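3' terminal uridylyl transferase (Trypanosoma brucei, PDB 5HZD) adds uridines from UTP to the 3'-hydroxyl of guide RNAs, ribosomal RNAs and some mRNAs during mitochondrial RNA editing, using a magnesium or manganese ion. Local coordinates at residues D77-M83 / P373-M378; R88-Q92 / T247-V251; K427-W432 / Y461-E466; R212-E216 / V231-S237. All blocks are in the same frame, centred on the assembly; numbering follows the deposited sequence.

Contact 1. Residues D77-M83 / P373-M378; sequences DAGESKM and PRYTPM
An Asx turn at Asp77, just ahead of helix 80-100, provides the carboxylate that anchors the loop 373-378 through Tyr375 and Met378. Asp77 OD1 accepts from the backbone N of Gly79 at 3.0 Å, closing the turn, and also from the hydroxyl of Tyr375, whose OH lies 2.6 Å from Asp77 OD1 on its syn lone pair. The other oxygen faces the loop backbone: Met378 N donates to Asp77 OD2 over 2.8 Å in an almost straight bond (178°), arriving on the anti side and 34° out of the carboxylate plane. Three donors thus fix the rotation of this group. With CG trans to the backbone N (chi1 175°), the Tyr375 ring lies against the first turn of the helix, at whose N-cap Gly79 stands. Glu80 N sits over one face of the ring, and Glu80 CB makes a CH-pi contact, 4.0 Å from the Tyr375 ring centroid. The helix belongs to the palm of a nucleotidyltransferase of the DNA polymerase beta type, while the loop joins helices 336-349 and 385-409. Deeper in, Met83 bends its chain to bring CE within 4.1 Å of Pro373 CB, while Met83 CB approaches Tyr375 CD1. Val117 touches Asp77, Tyr375 and Met378, and Ser112 borders both Met83 and Pro373.

Contact 2. Residues R88-Q92 / T247-V251; sequences RARAQ and TTAAV
Gln92 lies across the side chain of Val251 at about a right angle, its CG 3.8 Å from Val251 CG2. This is helix-helix packing between helix 80-100 of the palm and the short helix 247-254 that follows strand 239-244 of the four-stranded antiparallel sheet. The two segments run nearly parallel, their axes 14° apart in direction and 9.1 Å at closest approach, and the CA atoms of Gln92 and Thr248 come within 5.3 Å. Beyond CG the Gln92 chain is extended, which carries its amide to the hydroxyls of Thr247 and Thr248. Gln92 NE2 gives a weak hydrogen bond to Thr248 OG1 at 3.4 Å, but its stronger partners lie beyond the two segments: NE2 donates also to Glu279 and OE1 accepts from Leu280 N. Both ends of the amide are therefore engaged, which fixes its flip. Glu279 gathers several groups at this junction, since it also accepts from Thr247 OG1 and forms a salt bridge with Arg88 NE. Pro278 touches Gln92, Thr247 and Val251. Thr248 turns its hydroxyl and methyl to different neighbours: with OG1 beside the backbone N (chi1 -58°) and so anti to the carbonyl carbon, that oxygen faces Gln92, and Thr248 CG2 rests 3.9 Å from Ala91 CB.

Contact 3. Residues K427-W432 / Y461-E466; sequences KRMLGW and YELCIE
Trp432 and Tyr461 form an offset stack, the five-membered ring of the indole lying almost parallel to the phenol ring, with planes 12° apart and centroids 4.1 Å apart. The long directions of the two side chains cross at about a right angle; the overlap is offset toward the rims, with Tyr461 CE1 3.3 Å from Trp432 CG. Trp432 CB extends the overlap as a CH-pi donor over the Tyr461 ring. On the indole's opposite face sits Leu430 CD1, whose leucine also leans on the aliphatic part and carboxylate of Glu466; that carboxylate is held by Arg421 and Ser418. Cys464 CB meets the indole edge, 3.8 Å from Trp432 CE3, while Trp432 NE1 donates to Asn472 of the proposed nucleotide recognition motif, to which Ile465 and Glu466 also belong. Lys427 runs fully extended past Cys464 SG to the backbone of 461-466. Lys427 NZ donates to Tyr461 O (2.8 Å), in the carbonyl plane, and to Glu462 O (3.1 Å) from above the carbonyl plane; Trp412 O is a further acceptor for this buried ammonium. The helical turn ends in a Schellman motif at Gly431. Val416 of strand 415-416 touches Lys427, Leu430, Trp432 and Cys464, while the side chain of Ile465 touches helix 336-349 and that of Leu463 helix 481-497.

Contact 4. Residues R212-E216 / V231-S237; sequences RLLLE and VWWNRTS
Helix 212-216 and strand 231-233 run roughly antiparallel, at 147° with their axes 10.6 Å apart at closest approach, and a type I turn from Asn234 to Ser237 follows the strand. Trp233 is the main side chain between them, touching Arg212, Leu215 and Glu216. The alkyl chain of Arg212 lies over one face of its indole: Arg212 CG makes a CH-pi contact 3.5 Å from the centroid of the Trp233 six-membered ring, 14° off the normal. Beyond CG the arginine bends at chi3 (-62°), which brings Arg212 NH1 to 3.3 Å from Ser237 OG. The guanidinium stands steeply to the indole plane. One helical turn on, Glu216 receives the indole N-H at the ring edge, with Trp233 NE1 3.0 Å from Glu216 OE2; the carboxylate is met on its anti side, somewhat out of plane. The methylene of Glu216 rests on the strand, CG lying 3.7 Å from Val231 CG1, while Leu215 CD2 approaches Trp233 CH2 to 3.6 Å. The helix thus packs on an antiparallel sheet near its edge strand 228-233: Val231 and Trp233 touch Met240 of strand 239-244, Trp233 also meets Leu203, and Leu215 reaches Phe201 of strand 198-203.

How the contacts relate
Contacts 1 and 2 share helix 80-100, their centres about 19 Å apart: its start meets the 373-378 loop and its middle the helix leaving the four-stranded sheet. Contact 4, which packs helix 209-223 on that same sheet, is nested along the chain inside the loops closed by both, and its centre lies about 23 Å from that of contact 2. Contacts 1 and 3, centres about 37 Å apart, both come near residues of the UTP site. Met83 is about 6 Å, side chain to side chain, from Ile124, a UTP-binding residue by similarity, and Ile465 about 7 Å from Tyr337, an experimentally established one. In contact 3 the Glu462 side chain is about 12 Å from the zinc ion.

Contact 1. Residues D77-M83 / P373-M378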
loop_
_atom_site.group_PDB
_atom_site.type_symbol
_atom_site.label_atom_id
_atom_site.label_comp_id
_atom_site.label_asym_id
_atom_site.label_seq_id
_atom_site.Cartn_x
_atom_site.Cartn_y
_atom_site.Cartn_z
ATOM N N ASP A 77 -4.947 1.409 13.547
ATOM C CA ASP A 77 -6.417 1.495 13.481
ATOM C C ASP A 77 -6.868 2.777 14.170
ATOM O O ASP A 77 -6.963 2.819 15.402
ATOM C CB ASP A 77 -7.030 0.298 14.206
ATOM C CG ASP A 77 -8.560 0.266 14.155
ATOM O OD1 ASP A 77 -9.206 1.254 13.744
ATOM O OD2 ASP A 77 -9.131 -0.759 14.580
ATOM N N ALA A 78 -7.159 3.806 13.374
ATOM C CA ALA A 78 -7.541 5.095 13.931
ATOM C C ALA A 78 -9.057 5.293 13.936
ATOM O O ALA A 78 -9.548 6.406 14.151
ATOM C CB ALA A 78 -6.834 6.223 13.168
ATOM N N GLY A 79 -9.806 4.209 13.712
ATOM C CA GLY A 79 -11.250 4.253 13.845
ATOM C C GLY A 79 -11.955 4.563 12.529
ATOM O O GLY A 79 -11.332 4.979 11.552
ATOM N N GLU A 80 -13.273 4.426 12.548
ATOM C CA GLU A 80 -14.023 4.568 11.296
ATOM C C GLU A 80 -14.028 6.024 10.828
ATOM O O GLU A 80 -13.999 6.308 9.619
ATOM C CB GLU A 80 -15.456 4.075 11.503
ATOM C CG GLU A 80 -16.244 4.145 10.231
ATOM C CD GLU A 80 -17.579 3.430 10.327
ATOM O OE1 GLU A 80 -17.950 2.980 11.436
ATOM O OE2 GLU A 80 -18.240 3.321 9.269
ATOM N N SER A 81 -14.078 6.970 11.759
ATOM C CA SER A 81 -14.128 8.380 11.357
ATOM C C SER A 81 -12.902 8.815 10.589
ATOM O O SER A 81 -12.990 9.591 9.636
ATOM C CB SER A 81 -14.330 9.271 12.581
ATOM O OG SER A 81 -15.593 9.018 13.144
ATOM N N LYS A 82 -11.739 8.327 11.000
ATOM C CA LYS A 82 -10.513 8.606 10.272
ATOM C C LYS A 82 -10.546 7.967 8.886
ATOM O O LYS A 82 -10.147 8.580 7.908
ATOM C CB LYS A 82 -9.297 8.134 11.090
ATOM C CG LYS A 82 -7.964 8.472 10.449
ATOM C CD LYS A 82 -7.752 9.991 10.302
ATOM C CE LYS A 82 -7.729 10.684 11.619
ATOM N NZ LYS A 82 -7.646 12.165 11.404
ATOM N N MET A 83 -11.043 6.738 8.779
ATOM C CA MET A 83 -11.187 6.137 7.453
ATOM C C MET A 83 -12.082 6.999 6.564
ATOM O O MET A 83 -11.823 7.154 5.350
ATOM C CB MET A 83 -11.742 4.715 7.571
ATOM C CG MET A 83 -12.075 4.111 6.205
ATOM S SD MET A 83 -10.664 3.536 5.273
ATOM C CE MET A 83 -10.586 1.840 5.885
ATOM N N PRO A 373 -13.011 2.270 0.861
ATOM C CA PRO A 373 -12.679 1.005 1.544
ATOM C C PRO A 373 -13.516 0.822 2.791
ATOM O O PRO A 373 -13.738 1.770 3.564
ATOM C CB PRO A 373 -11.210 1.179 1.897
ATOM C CG PRO A 373 -10.698 2.133 0.798
ATOM C CD PRO A 373 -11.816 3.126 0.692
ATOM N N ARG A 374 -14.013 -0.395 2.982
ATOM C CA ARG A 374 -14.828 -0.699 4.154
ATOM C C ARG A 374 -13.970 -0.827 5.413
ATOM O O ARG A 374 -12.884 -1.450 5.391
ATOM C CB ARG A 374 -15.667 -1.949 3.894
ATOM C CG ARG A 374 -16.860 -1.624 2.972
ATOM C CD ARG A 374 -17.917 -2.711 2.965
ATOM N NE ARG A 374 -17.379 -3.934 2.396
ATOM C CZ ARG A 374 -17.674 -5.152 2.826
ATOM N NH1 ARG A 374 -18.521 -5.318 3.840
ATOM N NH2 ARG A 374 -17.118 -6.207 2.233
ATOM N N TYR A 375 -14.460 -0.229 6.485
ATOM C CA TYR A 375 -13.752 -0.231 7.753
ATOM C C TYR A 375 -14.095 -1.484 8.569
ATOM O O TYR A 375 -15.273 -1.804 8.765
ATOM C CB TYR A 375 -14.094 1.046 8.553
ATOM C CG TYR A 375 -13.468 1.038 9.937
ATOM C CD1 TYR A 375 -12.131 1.360 10.111
ATOM C CD2 TYR A 375 -14.218 0.673 11.053
ATOM C CE1 TYR A 375 -11.541 1.305 11.389
ATOM C CE2 TYR A 375 -13.662 0.628 12.324
ATOM C CZ TYR A 375 -12.305 0.945 12.478
ATOM O OH TYR A 375 -11.773 0.872 13.767
ATOM N N THR A 376 -13.057 -2.178 9.041
ATOM C CA THR A 376 -13.214 -3.290 9.975
ATOM C C THR A 376 -12.225 -3.070 11.122
ATOM O O THR A 376 -11.010 -3.000 10.872
ATOM C CB THR A 376 -12.831 -4.633 9.299
ATOM O OG1 THR A 376 -13.642 -4.834 8.126
ATOM C CG2 THR A 376 -13.058 -5.776 10.269
ATOM N N PRO A 377 -12.718 -2.966 12.365
ATOM C CA PRO A 377 -11.818 -2.746 13.509
ATOM C C PRO A 377 -10.770 -3.848 13.606
ATOM O O PRO A 377 -11.079 -4.996 13.300
ATOM C CB PRO A 377 -12.728 -2.879 14.738
ATOM C CG PRO A 377 -14.124 -2.799 14.232
ATOM C CD PRO A 377 -14.126 -3.088 12.751
ATOM N N MET A 378 -9.560 -3.479 14.023
ATOM C CA MET A 378 -8.475 -4.436 14.221
ATOM C C MET A 378 -8.806 -5.539 15.224
ATOM O O MET A 378 -8.362 -6.690 15.052
ATOM C CB MET A 378 -7.203 -3.672 14.633
ATOM C CG MET A 378 -5.906 -4.457 14.489
ATOM S SD MET A 378 -5.585 -5.057 12.826
ATOM C CE MET A 378 -5.552 -3.554 11.869
#

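Contact 2. Residues R88-Q92 / T247-V251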
loop_
_atom_site.group_PDB
_atom_site.type_symbol
_atom_site.label_atom_id
_atom_site.label_comp_id
_atom_site.label_asym_id
_atom_site.label_seq_id
_atom_site.Cartn_x
_atom_site.Cartn_y
_atom_site.Cartn_z
ATOM N N ARG A 88 -13.726 10.985 1.985
ATOM C CA ARG A 88 -14.031 12.332 1.525
ATOM C C ARG A 88 -12.963 12.816 0.553
ATOM O O ARG A 88 -13.279 13.445 -0.480
ATOM C CB ARG A 88 -14.176 13.271 2.708
ATOM C CG ARG A 88 -15.387 12.892 3.548
ATOM C CD ARG A 88 -15.834 13.969 4.511
ATOM N NE ARG A 88 -14.916 14.084 5.628
ATOM C CZ ARG A 88 -14.966 13.349 6.732
ATOM N NH1 ARG A 88 -15.922 12.430 6.905
ATOM N NH2 ARG A 88 -14.058 13.550 7.683
ATOM N N ALA A 89 -11.686 12.548 0.858
ATOM C CA ALA A 89 -10.631 12.929 -0.071
ATOM C C ALA A 89 -10.807 12.296 -1.447
ATOM O O ALA A 89 -10.577 12.938 -2.475
ATOM C CB ALA A 89 -9.234 12.581 0.511
ATOM N N ARG A 90 -11.230 11.029 -1.468
ATOM C CA ARG A 90 -11.459 10.311 -2.719
ATOM C C ARG A 90 -12.552 11.008 -3.525
ATOM O O ARG A 90 -12.399 11.204 -4.722
ATOM C CB ARG A 90 -11.915 8.857 -2.433
ATOM C CG ARG A 90 -11.925 7.957 -3.685
ATOM C CD ARG A 90 -12.920 6.783 -3.537
ATOM N NE ARG A 90 -14.234 7.363 -3.330
ATOM C CZ ARG A 90 -14.985 7.815 -4.316
ATOM N NH1 ARG A 90 -14.574 7.678 -5.591
ATOM N NH2 ARG A 90 -16.134 8.415 -4.027
ATOM N N ALA A 91 -13.665 11.365 -2.868
ATOM C CA ALA A 91 -14.750 12.035 -3.574
ATOM C C ALA A 91 -14.290 13.380 -4.087
ATOM O O ALA A 91 -14.679 13.784 -5.200
ATOM C CB ALA A 91 -15.971 12.182 -2.672
ATOM N N GLN A 92 -13.469 14.077 -3.305
ATOM C CA GLN A 92 -12.902 15.367 -3.750
ATOM C C GLN A 92 -12.058 15.196 -5.003
ATOM O O GLN A 92 -12.204 15.926 -5.980
ATOM C CB GLN A 92 -12.094 16.011 -2.607
ATOM C CG GLN A 92 -13.007 16.436 -1.474
ATOM C CD GLN A 92 -12.329 16.542 -0.129
ATOM O OE1 GLN A 92 -11.088 16.649 -0.043
ATOM N NE2 GLN A 92 -13.124 16.568 0.925
ATOM N N THR A 247 -16.721 19.833 3.081
ATOM C CA THR A 247 -15.450 19.987 2.370
ATOM C C THR A 247 -15.516 19.409 0.970
ATOM O O THR A 247 -14.840 19.885 0.067
ATOM C CB THR A 247 -14.296 19.312 3.145
ATOM O OG1 THR A 247 -14.701 17.992 3.528
ATOM C CG2 THR A 247 -13.955 20.110 4.398
ATOM N N THR A 248 -16.299 18.356 0.765
ATOM C CA THR A 248 -16.420 17.797 -0.570
ATOM C C THR A 248 -17.202 18.760 -1.477
ATOM O O THR A 248 -16.807 18.993 -2.630
ATOM C CB THR A 248 -17.070 16.405 -0.541
ATOM O OG1 THR A 248 -16.283 15.546 0.302
ATOM C CG2 THR A 248 -17.110 15.806 -1.916
ATOM N N ALA A 249 -18.296 19.323 -0.964
ATOM C CA ALA A 249 -19.004 20.335 -1.745
ATOM C C ALA A 249 -18.097 21.519 -2.063
ATOM O O ALA A 249 -18.233 22.131 -3.120
ATOM C CB ALA A 249 -20.274 20.821 -1.020
ATOM N N ALA A 250 -17.174 21.847 -1.163
ATOM C CA ALA A 250 -16.289 22.982 -1.382
ATOM C C ALA A 250 -15.356 22.720 -2.565
ATOM O O ALA A 250 -15.104 23.609 -3.374
ATOM C CB ALA A 250 -15.499 23.318 -0.130
ATOM N N VAL A 251 -14.843 21.501 -2.682
ATOM C CA VAL A 251 -14.032 21.170 -3.852
ATOM C C VAL A 251 -14.882 21.101 -5.134
ATOM O O VAL A 251 -14.465 21.562 -6.189
ATOM C CB VAL A 251 -13.250 19.870 -3.609
ATOM C CG1 VAL A 251 -12.454 19.490 -4.864
ATOM C CG2 VAL A 251 -12.325 20.049 -2.397
#

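Contact 3. Residues K427-W432 / Y461-E466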
loop_
_atom_site.group_PDB
_atom_site.type_symbol
_atom_site.label_atom_id
_atom_site.label_comp_id
_atom_site.label_asym_id
_atom_site.label_seq_id
_atom_site.Cartn_x
_atom_site.Cartn_y
_atom_site.Cartn_z
ATOM N N LYS A 427 9.980 -25.027 -8.091
ATOM C CA LYS A 427 10.625 -24.155 -9.072
ATOM C C LYS A 427 10.472 -24.697 -10.483
ATOM O O LYS A 427 10.152 -23.931 -11.411
ATOM C CB LYS A 427 12.104 -23.951 -8.720
ATOM C CG LYS A 427 12.268 -23.150 -7.417
ATOM C CD LYS A 427 13.729 -22.872 -7.136
ATOM C CE LYS A 427 13.883 -22.255 -5.712
ATOM N NZ LYS A 427 15.317 -21.893 -5.432
ATOM N N ARG A 428 10.624 -26.016 -10.630
ATOM C CA ARG A 428 10.523 -26.664 -11.932
ATOM C C ARG A 428 9.137 -26.428 -12.552
ATOM O O ARG A 428 9.035 -26.218 -13.757
ATOM C CB ARG A 428 10.882 -28.150 -11.836
ATOM C CG ARG A 428 10.785 -28.854 -13.186
ATOM C CD ARG A 428 11.191 -30.309 -13.058
ATOM N NE ARG A 428 12.611 -30.451 -12.729
ATOM C CZ ARG A 428 13.577 -30.610 -13.633
ATOM N NH1 ARG A 428 13.280 -30.642 -14.926
ATOM N NH2 ARG A 428 14.839 -30.728 -13.242
ATOM N N MET A 429 8.085 -26.359 -11.727
ATOM C CA MET A 429 6.740 -26.119 -12.280
ATOM C C MET A 429 6.678 -24.794 -13.021
ATOM O O MET A 429 6.021 -24.692 -14.053
ATOM C CB MET A 429 5.650 -26.190 -11.183
ATOM C CG MET A 429 5.400 -27.614 -10.676
ATOM S SD MET A 429 4.365 -27.538 -9.211
ATOM C CE MET A 429 3.136 -26.489 -9.977
ATOM N N LEU A 430 7.392 -23.769 -12.530
ATOM C CA LEU A 430 7.351 -22.446 -13.160
ATOM C C LEU A 430 8.473 -22.200 -14.167
ATOM O O LEU A 430 8.519 -21.138 -14.791
ATOM C CB LEU A 430 7.421 -21.360 -12.077
ATOM C CG LEU A 430 6.370 -21.455 -10.962
ATOM C CD1 LEU A 430 6.388 -20.187 -10.085
ATOM C CD2 LEU A 430 4.973 -21.636 -11.526
ATOM N N GLY A 431 9.386 -23.157 -14.274
ATOM C CA GLY A 431 10.560 -23.028 -15.122
ATOM C C GLY A 431 11.615 -22.183 -14.415
ATOM O O GLY A 431 12.484 -21.602 -15.072
ATOM N N TRP A 432 11.551 -22.142 -13.093
ATOM C CA TRP A 432 12.474 -21.338 -12.289
ATOM C C TRP A 432 13.571 -22.209 -11.651
ATOM O O TRP A 432 14.271 -21.782 -10.726
ATOM C CB TRP A 432 11.697 -20.606 -11.198
ATOM C CG TRP A 432 10.792 -19.532 -11.708
ATOM C CD1 TRP A 432 10.572 -19.175 -13.018
ATOM C CD2 TRP A 432 9.982 -18.667 -10.915
ATOM N NE1 TRP A 432 9.677 -18.134 -13.076
ATOM C CE2 TRP A 432 9.288 -17.811 -11.803
ATOM C CE3 TRP A 432 9.750 -18.552 -9.542
ATOM C CZ2 TRP A 432 8.393 -16.836 -11.354
ATOM C CZ3 TRP A 432 8.902 -17.584 -9.088
ATOM C CH2 TRP A 432 8.216 -16.726 -9.994
ATOM N N TYR A 461 16.663 -16.956 -9.078
ATOM C CA TYR A 461 15.634 -17.870 -8.585
ATOM C C TYR A 461 16.139 -18.562 -7.330
ATOM O O TYR A 461 15.876 -19.745 -7.097
ATOM C CB TYR A 461 15.290 -18.922 -9.652
ATOM C CG TYR A 461 14.667 -18.355 -10.915
ATOM C CD1 TYR A 461 13.559 -17.529 -10.852
ATOM C CD2 TYR A 461 15.182 -18.669 -12.171
ATOM C CE1 TYR A 461 12.974 -17.013 -11.999
ATOM C CE2 TYR A 461 14.608 -18.148 -13.332
ATOM C CZ TYR A 461 13.495 -17.337 -13.233
ATOM O OH TYR A 461 12.918 -16.816 -14.378
ATOM N N GLU A 462 16.887 -17.821 -6.513
ATOM C CA GLU A 462 17.361 -18.329 -5.240
ATOM C C GLU A 462 16.237 -18.379 -4.231
ATOM O O GLU A 462 15.970 -19.434 -3.621
ATOM C CB GLU A 462 18.454 -17.404 -4.711
ATOM C CG GLU A 462 19.268 -17.987 -3.594
ATOM C CD GLU A 462 20.160 -19.162 -3.994
ATOM O OE1 GLU A 462 20.764 -19.190 -5.106
ATOM O OE2 GLU A 462 20.265 -20.078 -3.155
ATOM N N LEU A 463 15.606 -17.229 -4.026
ATOM C CA LEU A 463 14.409 -17.161 -3.199
ATOM C C LEU A 463 13.255 -16.835 -4.116
ATOM O O LEU A 463 13.275 -15.786 -4.789
ATOM C CB LEU A 463 14.542 -16.044 -2.163
ATOM C CG LEU A 463 15.787 -16.034 -1.281
ATOM C CD1 LEU A 463 15.600 -14.968 -0.198
ATOM C CD2 LEU A 463 15.995 -17.404 -0.654
ATOM N N CYS A 464 12.251 -17.705 -4.174
ATOM C CA CYS A 464 11.190 -17.524 -5.159
ATOM C C CYS A 464 9.830 -17.261 -4.546
ATOM O O CYS A 464 9.354 -18.047 -3.712
ATOM C CB CYS A 464 11.082 -18.772 -6.041
ATOM S SG CYS A 464 12.549 -19.007 -7.066
ATOM N N ILE A 465 9.193 -16.171 -4.980
ATOM C CA ILE A 465 7.831 -15.839 -4.563
ATOM C C ILE A 465 7.099 -15.501 -5.861
ATOM O O ILE A 465 7.515 -14.587 -6.599
ATOM C CB ILE A 465 7.821 -14.612 -3.638
ATOM C CG1 ILE A 465 8.615 -14.911 -2.367
ATOM C CG2 ILE A 465 6.393 -14.261 -3.283
ATOM C CD1 ILE A 465 8.641 -13.701 -1.404
ATOM N N GLU A 466 6.060 -16.262 -6.171
ATOM C CA GLU A 466 5.321 -16.060 -7.415
ATOM C C GLU A 466 4.353 -14.882 -7.256
ATOM O O GLU A 466 3.560 -14.831 -6.297
ATOM C CB GLU A 466 4.570 -17.349 -7.786
ATOM C CG GLU A 466 3.742 -17.235 -9.098
ATOM C CD GLU A 466 3.160 -18.544 -9.632
ATOM O OE1 GLU A 466 2.985 -19.545 -8.893
ATOM O OE2 GLU A 466 2.867 -18.586 -10.851
HETATM O O HOH W 1 16.595 -22.232 -9.190
#

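Contact 4. Residues R212-E216 / V231-S237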
loop_
_atom_site.group_PDB
_atom_site.type_symbol
_atom_site.label_atom_id
_atom_site.label_comp_id
_atom_site.label_asym_id
_atom_site.label_seq_id
_atom_site.Cartn_x
_atom_site.Cartn_y
_atom_site.Cartn_z
ATOM N N ARG A 212 -22.317 38.718 -11.075
ATOM C CA ARG A 212 -22.378 38.145 -9.720
ATOM C C ARG A 212 -23.410 37.025 -9.655
ATOM O O ARG A 212 -23.150 35.975 -9.053
ATOM C CB ARG A 212 -22.689 39.218 -8.648
ATOM C CG ARG A 212 -21.565 40.252 -8.434
ATOM C CD ARG A 212 -21.751 41.164 -7.187
ATOM N NE ARG A 212 -22.948 41.988 -7.224
ATOM C CZ ARG A 212 -23.031 43.200 -7.789
ATOM N NH1 ARG A 212 -21.976 43.743 -8.401
ATOM N NH2 ARG A 212 -24.185 43.870 -7.760
ATOM N N LEU A 213 -24.567 37.233 -10.273
ATOM C CA LEU A 213 -25.607 36.200 -10.276
ATOM C C LEU A 213 -25.186 34.972 -11.067
ATOM O O LEU A 213 -25.531 33.840 -10.702
ATOM C CB LEU A 213 -26.942 36.747 -10.799
ATOM C CG LEU A 213 -27.621 37.767 -9.882
ATOM C CD1 LEU A 213 -28.826 38.359 -10.594
ATOM C CD2 LEU A 213 -28.047 37.120 -8.583
ATOM N N LEU A 214 -24.411 35.180 -12.123
ATOM C CA LEU A 214 -23.937 34.062 -12.926
ATOM C C LEU A 214 -22.924 33.241 -12.152
ATOM O O LEU A 214 -22.965 32.008 -12.185
ATOM C CB LEU A 214 -23.361 34.549 -14.275
ATOM C CG LEU A 214 -24.429 34.983 -15.284
ATOM C CD1 LEU A 214 -23.827 35.715 -16.508
ATOM C CD2 LEU A 214 -25.227 33.776 -15.728
ATOM N N LEU A 215 -21.996 33.895 -11.451
ATOM C CA LEU A 215 -20.998 33.138 -10.695
ATOM C C LEU A 215 -21.672 32.348 -9.581
ATOM O O LEU A 215 -21.371 31.166 -9.365
ATOM C CB LEU A 215 -19.915 34.062 -10.124
ATOM C CG LEU A 215 -18.816 33.422 -9.270
ATOM C CD1 LEU A 215 -18.153 32.232 -9.996
ATOM C CD2 LEU A 215 -17.754 34.425 -8.790
ATOM N N GLU A 216 -22.570 33.003 -8.851
ATOM C CA GLU A 216 -23.267 32.307 -7.764
ATOM C C GLU A 216 -24.067 31.130 -8.314
ATOM O O GLU A 216 -24.121 30.047 -7.690
ATOM C CB GLU A 216 -24.198 33.269 -7.030
ATOM C CG GLU A 216 -23.478 34.367 -6.278
ATOM C CD GLU A 216 -24.432 35.380 -5.681
ATOM O OE1 GLU A 216 -25.516 34.958 -5.207
ATOM O OE2 GLU A 216 -24.097 36.584 -5.693
ATOM N N VAL A 231 -22.916 32.856 0.561
ATOM C CA VAL A 231 -22.106 33.443 -0.492
ATOM C C VAL A 231 -22.037 34.938 -0.222
ATOM O O VAL A 231 -23.068 35.547 0.101
ATOM C CB VAL A 231 -22.765 33.237 -1.855
ATOM C CG1 VAL A 231 -22.111 34.115 -2.881
ATOM C CG2 VAL A 231 -22.670 31.778 -2.266
ATOM N N TRP A 232 -20.844 35.532 -0.325
ATOM C CA TRP A 232 -20.714 36.977 -0.132
ATOM C C TRP A 232 -19.611 37.641 -0.971
ATOM O O TRP A 232 -18.625 37.004 -1.337
ATOM C CB TRP A 232 -20.564 37.306 1.355
ATOM C CG TRP A 232 -19.291 36.837 2.032
ATOM C CD1 TRP A 232 -18.241 37.628 2.403
ATOM C CD2 TRP A 232 -18.964 35.501 2.482
ATOM N NE1 TRP A 232 -17.280 36.877 3.035
ATOM C CE2 TRP A 232 -17.694 35.570 3.100
ATOM C CE3 TRP A 232 -19.620 34.258 2.423
ATOM C CZ2 TRP A 232 -17.056 34.444 3.636
ATOM C CZ3 TRP A 232 -18.978 33.131 2.954
ATOM C CH2 TRP A 232 -17.706 33.235 3.553
ATOM N N TRP A 233 -19.790 38.920 -1.281
ATOM C CA TRP A 233 -18.859 39.640 -2.146
ATOM C C TRP A 233 -18.130 40.759 -1.420
ATOM O O TRP A 233 -18.663 41.354 -0.478
ATOM C CB TRP A 233 -19.610 40.250 -3.328
ATOM C CG TRP A 233 -20.103 39.258 -4.312
ATOM C CD1 TRP A 233 -21.238 38.499 -4.229
ATOM C CD2 TRP A 233 -19.473 38.908 -5.548
ATOM N NE1 TRP A 233 -21.341 37.677 -5.330
ATOM C CE2 TRP A 233 -20.275 37.920 -6.161
ATOM C CE3 TRP A 233 -18.299 39.321 -6.185
ATOM C CZ2 TRP A 233 -19.950 37.353 -7.397
ATOM C CZ3 TRP A 233 -17.977 38.760 -7.413
ATOM C CH2 TRP A 233 -18.794 37.778 -8.001
ATOM N N ASN A 234 -16.916 41.069 -1.867
ATOM C CA ASN A 234 -16.219 42.226 -1.313
ATOM C C ASN A 234 -16.706 43.556 -1.890
ATOM O O ASN A 234 -17.544 43.590 -2.801
ATOM C CB ASN A 234 -14.697 42.074 -1.378
ATOM C CG ASN A 234 -14.150 42.194 -2.788
ATOM O OD1 ASN A 234 -14.901 42.205 -3.758
ATOM N ND2 ASN A 234 -12.834 42.317 -2.899
ATOM N N ARG A 235 -16.176 44.654 -1.368
ATOM C CA ARG A 235 -16.773 45.967 -1.614
ATOM C C ARG A 235 -16.576 46.337 -3.080
ATOM O O ARG A 235 -17.383 47.050 -3.665
ATOM C CB ARG A 235 -16.159 47.055 -0.701
ATOM C CG ARG A 235 -16.201 46.831 0.855
ATOM C CD ARG A 235 -16.857 45.506 1.313
ATOM N NE ARG A 235 -16.022 44.630 2.151
ATOM C CZ ARG A 235 -14.787 44.205 1.866
ATOM N NH1 ARG A 235 -14.160 44.576 0.759
ATOM N NH2 ARG A 235 -14.162 43.406 2.717
ATOM N N THR A 236 -15.496 45.822 -3.670
ATOM C CA THR A 236 -15.130 46.146 -5.048
ATOM C C THR A 236 -15.673 45.143 -6.082
ATOM O O THR A 236 -15.398 45.278 -7.285
ATOM C CB THR A 236 -13.601 46.247 -5.202
ATOM O OG1 THR A 236 -12.973 45.216 -4.435
ATOM C CG2 THR A 236 -13.108 47.593 -4.707
ATOM N N SER A 237 -16.451 44.168 -5.611
ATOM C CA SER A 237 -17.078 43.167 -6.477
ATOM C C SER A 237 -16.072 42.384 -7.301
ATOM O O SER A 237 -16.371 42.002 -8.445
ATOM C CB SER A 237 -18.095 43.817 -7.419
ATOM O OG SER A 237 -19.214 44.316 -6.706
#